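Flagellar hook associated protein type 3 FlgL (Legionella pneumophila subsp. pneumophila, PDB 5YTI) probably serves as a structural component of the bacterial flagellum and belongs to the flagellin family. Local coordinates at residues A69-L80 with Q342-E353; A114-A125 with I296-I304. One frame throughout, in Å; residues are numbered along the deposited sequence. Where two conformers were deposited one is given.

Contact 1 (A69-L80 with Q342-E353)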
loop_
_atom_site.group_PDB
_atom_site.type_symbol
_atom_site.label_atom_id
_atom_site.label_comp_id
_atom_site.label_asym_id
_atom_site.label_seq_id
_atom_site.Cartn_x
_atom_site.Cartn_y
_atom_site.Cartn_z
ATOM N N ALA A 69 20.433 -19.531 4.855
ATOM C CA ALA A 69 19.726 -18.270 4.672
ATOM C C ALA A 69 20.202 -17.574 3.403
ATOM O O ALA A 69 19.413 -17.200 2.533
ATOM C CB ALA A 69 19.962 -17.375 5.872
ATOM N N ASP A 70 21.513 -17.413 3.315
ATOM C CA ASP A 70 22.148 -16.854 2.149
ATOM C C ASP A 70 21.585 -17.508 0.907
ATOM O O ASP A 70 21.374 -16.846 -0.084
ATOM C CB ASP A 70 23.658 -17.063 2.231
ATOM C CG ASP A 70 24.445 -16.015 1.477
ATOM O OD1 ASP A 70 24.436 -16.085 0.224
ATOM O OD2 ASP A 70 25.109 -15.163 2.146
ATOM N N SER A 71 21.295 -18.801 0.953
ATOM C CA SER A 71 20.859 -19.492 -0.262
ATOM C C SER A 71 19.392 -19.342 -0.607
ATOM O O SER A 71 19.054 -19.143 -1.784
ATOM C CB SER A 71 21.226 -20.956 -0.196
ATOM O OG SER A 71 22.533 -21.048 -0.698
ATOM N N ALA A 72 18.534 -19.450 0.411
ATOM C CA ALA A 72 17.090 -19.259 0.245
ATOM C C ALA A 72 16.796 -17.856 -0.275
ATOM O O ALA A 72 15.893 -17.664 -1.073
ATOM C CB ALA A 72 16.358 -19.500 1.565
ATOM N N LEU A 73 17.575 -16.887 0.188
ATOM C CA LEU A 73 17.379 -15.498 -0.181
ATOM C C LEU A 73 17.819 -15.184 -1.606
ATOM O O LEU A 73 17.157 -14.438 -2.304
ATOM C CB LEU A 73 18.121 -14.582 0.798
ATOM C CG LEU A 73 17.304 -13.896 1.900
ATOM C CD1 LEU A 73 16.316 -14.818 2.607
ATOM C CD2 LEU A 73 18.261 -13.275 2.898
ATOM N N ARG A 74 18.941 -15.740 -2.037
ATOM C CA ARG A 74 19.383 -15.569 -3.419
ATOM C C ARG A 74 18.451 -16.274 -4.432
ATOM O O ARG A 74 18.209 -15.740 -5.522
ATOM C CB ARG A 74 20.834 -16.026 -3.581
ATOM C CG ARG A 74 21.846 -15.034 -3.010
ATOM C CD ARG A 74 23.295 -15.364 -3.393
ATOM N NE ARG A 74 24.242 -14.941 -2.355
ATOM C CZ ARG A 74 24.799 -13.734 -2.259
ATOM N NH1 ARG A 74 25.631 -13.462 -1.248
ATOM N NH2 ARG A 74 24.532 -12.798 -3.161
ATOM N N LEU A 75 17.924 -17.447 -4.070
ATOM C CA LEU A 75 16.895 -18.119 -4.868
ATOM C C LEU A 75 15.670 -17.196 -5.011
ATOM O O LEU A 75 15.119 -17.024 -6.107
ATOM C CB LEU A 75 16.500 -19.447 -4.213
ATOM C CG LEU A 75 16.172 -20.637 -5.116
ATOM C CD1 LEU A 75 17.371 -20.972 -5.985
ATOM C CD2 LEU A 75 15.775 -21.852 -4.284
ATOM N N GLU A 76 15.278 -16.586 -3.891
ATOM C CA GLU A 76 14.192 -15.603 -3.831
ATOM C C GLU A 76 14.514 -14.283 -4.587
ATOM O O GLU A 76 13.627 -13.673 -5.145
ATOM C CB GLU A 76 13.837 -15.310 -2.365
ATOM C CG GLU A 76 12.515 -14.580 -2.188
ATOM C CD GLU A 76 12.391 -13.803 -0.880
ATOM O OE1 GLU A 76 12.053 -12.603 -0.942
ATOM O OE2 GLU A 76 12.602 -14.388 0.208
ATOM N N GLU A 77 15.764 -13.828 -4.598
ATOM C CA GLU A 77 16.099 -12.635 -5.356
ATOM C C GLU A 77 15.739 -12.908 -6.808
ATOM O O GLU A 77 15.163 -12.060 -7.471
ATOM C CB GLU A 77 17.583 -12.255 -5.182
ATOM C CG GLU A 77 18.090 -11.087 -6.044
ATOM C CD GLU A 77 17.287 -9.767 -5.903
ATOM O OE1 GLU A 77 16.962 -9.326 -4.779
ATOM O OE2 GLU A 77 16.994 -9.132 -6.937
ATOM N N GLY A 78 16.017 -14.122 -7.279
ATOM C CA GLY A 78 15.869 -14.478 -8.704
ATOM C C GLY A 78 14.442 -14.642 -9.193
ATOM O O GLY A 78 14.146 -14.389 -10.369
ATOM N N ILE A 79 13.567 -15.082 -8.286
ATOM C CA ILE A 79 12.137 -15.145 -8.549
ATOM C C ILE A 79 11.537 -13.739 -8.571
ATOM O O ILE A 79 10.836 -13.381 -9.515
ATOM C CB ILE A 79 11.410 -16.028 -7.520
ATOM C CG1 ILE A 79 11.859 -17.497 -7.673
ATOM C CG2 ILE A 79 9.896 -15.891 -7.662
ATOM C CD1 ILE A 79 11.515 -18.144 -9.008
ATOM N N LEU A 80 11.827 -12.934 -7.558
ATOM C CA LEU A 80 11.454 -11.530 -7.595
ATOM C C LEU A 80 12.013 -10.856 -8.840
ATOM O O LEU A 80 11.290 -10.138 -9.522
ATOM C CB LEU A 80 11.921 -10.795 -6.345
ATOM C CG LEU A 80 11.116 -11.147 -5.097
ATOM C CD1 LEU A 80 11.423 -10.188 -3.967
ATOM C CD2 LEU A 80 9.616 -11.128 -5.325
ATOM N N GLN A 342 13.062 -6.187 -2.856
ATOM C CA GLN A 342 14.446 -6.514 -3.251
ATOM C C GLN A 342 15.461 -5.749 -2.434
ATOM O O GLN A 342 16.445 -6.322 -1.993
ATOM C CB GLN A 342 14.718 -6.226 -4.731
ATOM C CG GLN A 342 14.024 -7.173 -5.679
ATOM C CD GLN A 342 14.170 -6.727 -7.097
ATOM O OE1 GLN A 342 13.815 -5.605 -7.441
ATOM N NE2 GLN A 342 14.690 -7.606 -7.937
ATOM N N SER A 343 15.245 -4.452 -2.246
ATOM C CA SER A 343 16.196 -3.668 -1.457
ATOM C C SER A 343 16.268 -4.267 -0.048
ATOM O O SER A 343 17.357 -4.412 0.473
ATOM C CB SER A 343 15.844 -2.172 -1.436
ATOM O OG SER A 343 15.951 -1.596 -2.743
ATOM N N ASP A 344 15.120 -4.647 0.533
ATOM C CA ASP A 344 15.075 -5.253 1.875
ATOM C C ASP A 344 15.940 -6.525 1.963
ATOM O O ASP A 344 16.624 -6.785 2.955
ATOM C CB ASP A 344 13.636 -5.616 2.289
ATOM C CG ASP A 344 13.516 -5.918 3.788
ATOM O OD1 ASP A 344 13.604 -4.947 4.576
ATOM O OD2 ASP A 344 13.336 -7.091 4.195
ATOM N N LEU A 345 15.853 -7.311 0.900
ATOM C CA LEU A 345 16.490 -8.594 0.767
ATOM C C LEU A 345 18.009 -8.363 0.642
ATOM O O LEU A 345 18.772 -8.992 1.328
ATOM C CB LEU A 345 15.896 -9.242 -0.478
ATOM C CG LEU A 345 16.012 -10.719 -0.772
ATOM C CD1 LEU A 345 15.027 -11.083 -1.874
ATOM C CD2 LEU A 345 17.422 -11.014 -1.226
ATOM N N GLY A 346 18.436 -7.428 -0.198
ATOM C CA GLY A 346 19.838 -6.984 -0.245
ATOM C C GLY A 346 20.423 -6.621 1.106
ATOM O O GLY A 346 21.501 -7.078 1.468
ATOM N N ALA A 347 19.704 -5.813 1.870
ATOM C CA ALA A 347 20.161 -5.406 3.199
ATOM C C ALA A 347 20.474 -6.629 4.061
ATOM O O ALA A 347 21.475 -6.657 4.784
ATOM C CB ALA A 347 19.112 -4.532 3.882
ATOM N N ARG A 348 19.612 -7.635 3.970
ATOM C CA ARG A 348 19.761 -8.859 4.734
ATOM C C ARG A 348 20.970 -9.661 4.286
ATOM O O ARG A 348 21.729 -10.170 5.095
ATOM C CB ARG A 348 18.494 -9.698 4.629
ATOM C CG ARG A 348 17.391 -9.194 5.534
ATOM C CD ARG A 348 16.163 -10.043 5.393
ATOM N NE ARG A 348 15.265 -9.546 4.373
ATOM C CZ ARG A 348 14.242 -10.233 3.861
ATOM N NH1 ARG A 348 13.969 -11.474 4.243
ATOM N NH2 ARG A 348 13.485 -9.672 2.926
ATOM N N LEU A 349 21.172 -9.767 2.995
ATOM C CA LEU A 349 22.374 -10.390 2.534
ATOM C C LEU A 349 23.593 -9.648 3.061
ATOM O O LEU A 349 24.589 -10.275 3.359
ATOM C CB LEU A 349 22.404 -10.420 1.020
ATOM C CG LEU A 349 21.322 -11.271 0.345
ATOM C CD1 LEU A 349 21.193 -11.007 -1.166
ATOM C CD2 LEU A 349 21.574 -12.744 0.621
ATOM N N ASN A 350 23.543 -8.319 3.165
ATOM C CA ASN A 350 24.713 -7.593 3.669
ATOM C C ASN A 350 24.860 -7.851 5.177
ATOM O O ASN A 350 25.978 -7.848 5.701
ATOM C CB ASN A 350 24.690 -6.096 3.314
ATOM C CG ASN A 350 25.166 -5.816 1.882
ATOM O OD1 ASN A 350 26.156 -6.378 1.403
ATOM N ND2 ASN A 350 24.461 -4.927 1.198
ATOM N N GLN A 351 23.744 -8.111 5.866
ATOM C CA GLN A 351 23.793 -8.553 7.284
ATOM C C GLN A 351 24.459 -9.941 7.409
ATOM O O GLN A 351 25.127 -10.216 8.398
ATOM C CB GLN A 351 22.383 -8.555 7.943
ATOM C CG GLN A 351 21.922 -7.199 8.512
ATOM C CD GLN A 351 20.690 -7.290 9.416
ATOM O OE1 GLN A 351 19.646 -7.844 9.033
ATOM N NE2 GLN A 351 20.812 -6.745 10.632
ATOM N N LEU A 352 24.273 -10.788 6.395
ATOM C CA LEU A 352 24.818 -12.139 6.379
ATOM C C LEU A 352 26.291 -12.163 6.051
ATOM O O LEU A 352 27.061 -12.781 6.780
ATOM C CB LEU A 352 24.069 -13.028 5.391
ATOM C CG LEU A 352 22.582 -13.261 5.709
ATOM C CD1 LEU A 352 21.889 -14.044 4.597
ATOM C CD2 LEU A 352 22.416 -13.963 7.054
ATOM N N GLU A 353 26.706 -11.501 4.976
ATOM C CA GLU A 353 28.136 -11.426 4.684
ATOM C C GLU A 353 28.853 -10.744 5.881
ATOM O O GLU A 353 30.018 -11.021 6.158
ATOM C CB GLU A 353 28.446 -10.782 3.303
ATOM C CG GLU A 353 27.962 -11.588 2.072
ATOM C CD GLU A 353 28.610 -12.988 1.870
ATOM O OE1 GLU A 353 28.761 -13.401 0.700
ATOM O OE2 GLU A 353 28.950 -13.715 2.836
#

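Contact 2 (A114-A125 with I296-I304)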
loop_
_atom_site.group_PDB
_atom_site.type_symbol
_atom_site.label_atom_id
_atom_site.label_comp_id
_atom_site.label_asym_id
_atom_site.label_seq_id
_atom_site.Cartn_x
_atom_site.Cartn_y
_atom_site.Cartn_z
ATOM N N ALA A 114 -0.924 -10.420 -22.198
ATOM C CA ALA A 114 -1.140 -10.093 -20.798
ATOM C C ALA A 114 -1.656 -11.304 -20.048
ATOM O O ALA A 114 -1.235 -11.541 -18.925
ATOM C CB ALA A 114 -2.081 -8.921 -20.632
ATOM N N GLN A 115 -2.532 -12.100 -20.661
ATOM C CA GLN A 115 -3.004 -13.324 -19.988
ATOM C C GLN A 115 -1.848 -14.293 -19.756
ATOM O O GLN A 115 -1.791 -14.935 -18.727
ATOM C CB GLN A 115 -4.200 -14.012 -20.702
ATOM C CG GLN A 115 -4.795 -15.258 -19.990
ATOM C CD GLN A 115 -5.691 -14.949 -18.768
ATOM O OE1 GLN A 115 -6.630 -14.142 -18.858
ATOM N NE2 GLN A 115 -5.405 -15.607 -17.624
ATOM N N ALA A 116 -0.905 -14.400 -20.680
ATOM C CA ALA A 116 0.266 -15.256 -20.412
ATOM C C ALA A 116 1.094 -14.701 -19.246
ATOM O O ALA A 116 1.551 -15.467 -18.398
ATOM C CB ALA A 116 1.123 -15.420 -21.651
ATOM N N LEU A 117 1.255 -13.374 -19.185
ATOM C CA LEU A 117 2.039 -12.749 -18.121
ATOM C C LEU A 117 1.363 -12.907 -16.761
ATOM O O LEU A 117 2.016 -13.301 -15.805
ATOM C CB LEU A 117 2.368 -11.291 -18.446
ATOM C CG LEU A 117 3.302 -11.183 -19.671
ATOM C CD1 LEU A 117 3.191 -9.848 -20.399
ATOM C CD2 LEU A 117 4.753 -11.436 -19.291
ATOM N N LEU A 118 0.062 -12.658 -16.673
ATOM C CA LEU A 118 -0.665 -12.967 -15.445
ATOM C C LEU A 118 -0.317 -14.390 -14.974
ATOM O O LEU A 118 0.132 -14.575 -13.850
ATOM C CB LEU A 118 -2.176 -12.828 -15.648
ATOM C CG LEU A 118 -3.094 -13.336 -14.520
ATOM C CD1 LEU A 118 -2.750 -12.682 -13.202
ATOM C CD2 LEU A 118 -4.558 -13.077 -14.837
ATOM N N ASN A 119 -0.510 -15.387 -15.830
ATOM C CA ASN A 119 -0.226 -16.792 -15.491
ATOM C C ASN A 119 1.231 -16.959 -15.022
ATOM O O ASN A 119 1.510 -17.693 -14.068
ATOM C CB ASN A 119 -0.502 -17.739 -16.688
ATOM C CG ASN A 119 -1.976 -17.748 -17.150
ATOM O OD1 ASN A 119 -2.835 -17.004 -16.640
ATOM N ND2 ASN A 119 -2.270 -18.613 -18.125
ATOM N N GLN A 120 2.154 -16.269 -15.692
ATOM C CA GLN A 120 3.568 -16.264 -15.302
ATOM C C GLN A 120 3.715 -15.814 -13.838
ATOM O O GLN A 120 4.369 -16.472 -13.037
ATOM C CB GLN A 120 4.369 -15.368 -16.269
ATOM C CG GLN A 120 5.889 -15.532 -16.225
ATOM C CD GLN A 120 6.570 -15.366 -17.579
ATOM O OE1 GLN A 120 7.014 -16.357 -18.158
ATOM N NE2 GLN A 120 6.667 -14.122 -18.090
ATOM N N LEU A 121 3.053 -14.721 -13.480
ATOM C CA LEU A 121 3.168 -14.142 -12.141
ATOM C C LEU A 121 2.540 -15.017 -11.085
ATOM O O LEU A 121 3.021 -15.072 -9.960
ATOM C CB LEU A 121 2.568 -12.748 -12.098
ATOM C CG LEU A 121 3.325 -11.683 -12.887
ATOM C CD1 LEU A 121 2.496 -10.432 -12.912
ATOM C CD2 LEU A 121 4.662 -11.362 -12.266
ATOM N N LEU A 122 1.479 -15.724 -11.438
ATOM C CA LEU A 122 0.915 -16.726 -10.511
ATOM C C LEU A 122 1.875 -17.912 -10.246
ATOM O O LEU A 122 1.830 -18.519 -9.178
ATOM C CB LEU A 122 -0.439 -17.256 -11.024
ATOM C CG LEU A 122 -1.547 -16.208 -11.078
ATOM C CD1 LEU A 122 -2.652 -16.550 -12.060
ATOM C CD2 LEU A 122 -2.126 -15.985 -9.684
ATOM N N ASP A 123 2.699 -18.257 -11.237
ATOM C CA ASP A 123 3.629 -19.368 -11.106
ATOM C C ASP A 123 4.698 -18.880 -10.131
ATOM O O ASP A 123 5.045 -19.595 -9.186
ATOM C CB ASP A 123 4.251 -19.785 -12.461
ATOM C CG ASP A 123 3.252 -20.515 -13.409
ATOM O OD1 ASP A 123 2.074 -20.654 -13.026
ATOM O OD2 ASP A 123 3.642 -20.953 -14.533
ATOM N N TYR A 124 5.167 -17.637 -10.319
ATOM C CA TYR A 124 6.202 -17.063 -9.439
ATOM C C TYR A 124 5.694 -16.941 -8.011
ATOM O O TYR A 124 6.390 -17.281 -7.055
ATOM C CB TYR A 124 6.690 -15.698 -9.942
ATOM C CG TYR A 124 7.261 -15.670 -11.362
ATOM C CD1 TYR A 124 7.974 -16.745 -11.891
ATOM C CD2 TYR A 124 7.116 -14.554 -12.151
ATOM C CE1 TYR A 124 8.502 -16.718 -13.174
ATOM C CE2 TYR A 124 7.639 -14.509 -13.432
ATOM C CZ TYR A 124 8.331 -15.593 -13.942
ATOM O OH TYR A 124 8.824 -15.521 -15.222
ATOM N N ALA A 125 4.465 -16.484 -7.856
ATOM C CA ALA A 125 3.915 -16.368 -6.518
ATOM C C ALA A 125 3.783 -17.734 -5.871
ATOM O O ALA A 125 3.854 -17.861 -4.653
ATOM C CB ALA A 125 2.571 -15.682 -6.556
ATOM N N ILE A 296 -1.467 -7.469 -7.544
ATOM C CA ILE A 296 -0.975 -7.253 -8.887
ATOM C C ILE A 296 -1.886 -8.008 -9.805
ATOM O O ILE A 296 -2.197 -7.572 -10.895
ATOM C CB ILE A 296 0.402 -7.854 -9.116
ATOM C CG1 ILE A 296 1.415 -7.221 -8.190
ATOM C CG2 ILE A 296 0.854 -7.621 -10.540
ATOM C CD1 ILE A 296 2.533 -8.202 -7.874
ATOM N N PHE A 297 -2.302 -9.173 -9.352
ATOM C CA PHE A 297 -3.098 -10.047 -10.173
ATOM C C PHE A 297 -4.343 -9.372 -10.718
ATOM O O PHE A 297 -4.524 -9.343 -11.929
ATOM C CB PHE A 297 -3.426 -11.295 -9.405
ATOM C CG PHE A 297 -2.224 -11.907 -8.763
ATOM C CD1 PHE A 297 -1.162 -12.318 -9.539
ATOM C CD2 PHE A 297 -2.144 -12.045 -7.381
ATOM C CE1 PHE A 297 -0.053 -12.880 -8.957
ATOM C CE2 PHE A 297 -1.036 -12.612 -6.794
ATOM C CZ PHE A 297 0.016 -13.027 -7.582
ATOM N N SER A 298 -5.195 -8.807 -9.871
ATOM C CA SER A 298 -6.351 -8.112 -10.426
ATOM C C SER A 298 -5.919 -6.904 -11.295
ATOM O O SER A 298 -6.574 -6.636 -12.283
ATOM C CB SER A 298 -7.425 -7.767 -9.373
ATOM O OG SER A 298 -7.050 -6.660 -8.611
ATOM N N THR A 299 -4.806 -6.230 -10.991
ATOM C CA THR A 299 -4.291 -5.163 -11.880
ATOM C C THR A 299 -4.123 -5.683 -13.322
ATOM O O THR A 299 -4.521 -5.038 -14.304
ATOM C CB THR A 299 -2.941 -4.549 -11.411
ATOM O OG1 THR A 299 -3.137 -3.667 -10.307
ATOM C CG2 THR A 299 -2.317 -3.732 -12.521
ATOM N N VAL A 300 -3.530 -6.852 -13.450
ATOM C CA VAL A 300 -3.352 -7.448 -14.767
ATOM C C VAL A 300 -4.666 -7.966 -15.378
ATOM O O VAL A 300 -4.851 -7.856 -16.597
ATOM C CB VAL A 300 -2.323 -8.583 -14.750
ATOM C CG1 VAL A 300 -2.159 -9.122 -16.158
ATOM C CG2 VAL A 300 -0.979 -8.102 -14.211
ATOM N N GLN A 301 -5.544 -8.517 -14.534
ATOM C CA GLN A 301 -6.888 -8.935 -14.952
ATOM C C GLN A 301 -7.602 -7.768 -15.568
ATOM O O GLN A 301 -8.332 -7.924 -16.545
ATOM C CB GLN A 301 -7.720 -9.440 -13.773
ATOM C CG GLN A 301 -7.140 -10.679 -13.099
ATOM C CD GLN A 301 -8.148 -11.409 -12.250
ATOM O OE1 GLN A 301 -8.605 -12.480 -12.645
ATOM N NE2 GLN A 301 -8.494 -10.850 -11.082
ATOM N N ARG A 302 -7.367 -6.602 -14.974
ATOM C CA ARG A 302 -7.945 -5.347 -15.402
ATOM C C ARG A 302 -7.336 -4.810 -16.694
ATOM O O ARG A 302 -8.038 -4.167 -17.481
ATOM C CB ARG A 302 -7.759 -4.299 -14.317
ATOM C CG ARG A 302 -8.738 -4.380 -13.150
ATOM C CD ARG A 302 -9.172 -2.980 -12.751
ATOM N NE ARG A 302 -8.428 -2.408 -11.635
ATOM C CZ ARG A 302 -8.299 -1.099 -11.399
ATOM N NH1 ARG A 302 -7.607 -0.724 -10.342
ATOM N NH2 ARG A 302 -8.818 -0.164 -12.204
HETATM N N MSE A 303 -6.041 -5.032 -16.916
HETATM C CA MSE A 303 -5.420 -4.537 -18.147
HETATM C C MSE A 303 -5.991 -5.311 -19.296
HETATM O O MSE A 303 -6.188 -4.753 -20.383
HETATM C CB MSE A 303 -3.916 -4.667 -18.161
HETATM C CG MSE A 303 -3.146 -3.622 -17.362
HETATM SE SE MSE A 303 -1.316 -4.369 -17.241
HETATM C CE MSE A 303 -0.870 -4.529 -19.135
ATOM N N ILE A 304 -6.271 -6.591 -19.039
ATOM C CA ILE A 304 -6.932 -7.496 -20.006
ATOM C C ILE A 304 -8.403 -7.086 -20.305
ATOM O O ILE A 304 -8.802 -6.942 -21.469
ATOM C CB ILE A 304 -6.937 -8.961 -19.505
ATOM C CG1 ILE A 304 -5.525 -9.553 -19.450
ATOM C CG2 ILE A 304 -7.856 -9.825 -20.354
ATOM C CD1 ILE A 304 -5.444 -10.866 -18.666
#

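Contact 1 (A69-L80 with Q342-E353)
L73 and L345 plug into each other's helices in the long antiparallel helical pair of this flagellin-family protein, where helix 49-96 runs against helix 316-374. The two short segments make an angle of 156° with axes 10.3 Å apart, and reciprocal knobs-into-holes packing is the evidence for coiled-coil-like contact. L73 enters a hole formed by L345, R348, L349 and L352. Its CB lies 3.9 Å from L349 CD2 and also borders L345 CD2. Beyond CG, the CD2 tip rests 4.0 Å from R348 CB, while CD1 approaches the R348 guanidinium obliquely. In return, L345 sits among L73, E76, E77 and L80; with CG anti to the backbone N (chi1 -163°), it lays CD2 3.6 Å from the L73 carbonyl O. D177 and the A174 carbonyl hold the R348 guanidinium beside this core.

Along one margin, charges take over. R74 NE donates to D70 OD1 at 2.8 Å, and NH1 makes a long salt bridge, 3.7 Å, to E353 OE1, with L349 CD2 over one guanidinium face. This shared arginine probably offsets the nearness of the D70 and E353 carboxylates. Farther along, the E77 chain bends at chi2 and turns its carboxylate nearly parallel to the Q342 amide, giving a weak bond from Q342 NE2 to E77 OE2, 2.9 Å long with an N-H...O angle of 127°.

Contact 2 (A114-A125 with I296-I304)
F297, L118 and I304 have the most surface buried where helix 104-125 packs against the short helix 296-307, an antiparallel helix pair in the helical part of the flagellin-family fold. The segments run 170° apart in direction with axes 9.4 Å from each other, and no hydrogen bond crosses between them, which leaves apolar packing as the basis of the contact.

F297 acts as a knob, its ring held in a hole made by L118, L121, L122 and A125. L122 CD2 comes over one face, 4.0 Å from the ring centroid and 20° off the normal, which meets the geometry of a CH-pi contact. The rim meets different partners: A125 CB lies 3.8 Å from CZ near the ring plane, and the L121 carbonyl O and L118 CD1 are also at the edge. Neighbours over a face and along the edge probably limit how far the phenyl group can turn.

L118 links this aromatic pocket to the middle of the interface. Its CB packs 3.7 Å from V300 CG1, and because CG stands anti to the backbone N (chi1 170°), the branch reaches back to set CD1 4.0 Å from F297 CD1, the two side chains crossing at about a right angle. Y154 of strand 154-156 touches L118 and L122 as well, so the pocket is shared with the beta part of the chain.

At the other end I304 spreads along the start of the 114-125 segment. Its CG1 touches A114 CB at 3.7 Å. The terminal CD1 continues past the backbone of Q115 and reaches that side chain's OE1 at 3.5 Å, while Q115 NE2 turns instead to N119 OD1, donating a hydrogen bond of 3.1 Å.

Overall arrangement
Both contacts pair an N-terminal-side helix with a C-terminal-side one in antiparallel fashion, with their centres about 24 Å apart. In sequence, both segments of contact 2 fall between those of contact 1: helix 104-125 follows helix 49-96, and helix 296-307 precedes helix 316-374. The two meet directly where I79 CG2 packs 3.8 Å from the Y124 carbonyl O. Further bridging comes from L121, which touches S86 of helix 49-96, and from T299 and M303, which touch I331 of helix 316-374. The centre of contact 2 lies about 13 Å from the centre of the chain, that of contact 1 about 20 Å, consistent with the former being the more buried.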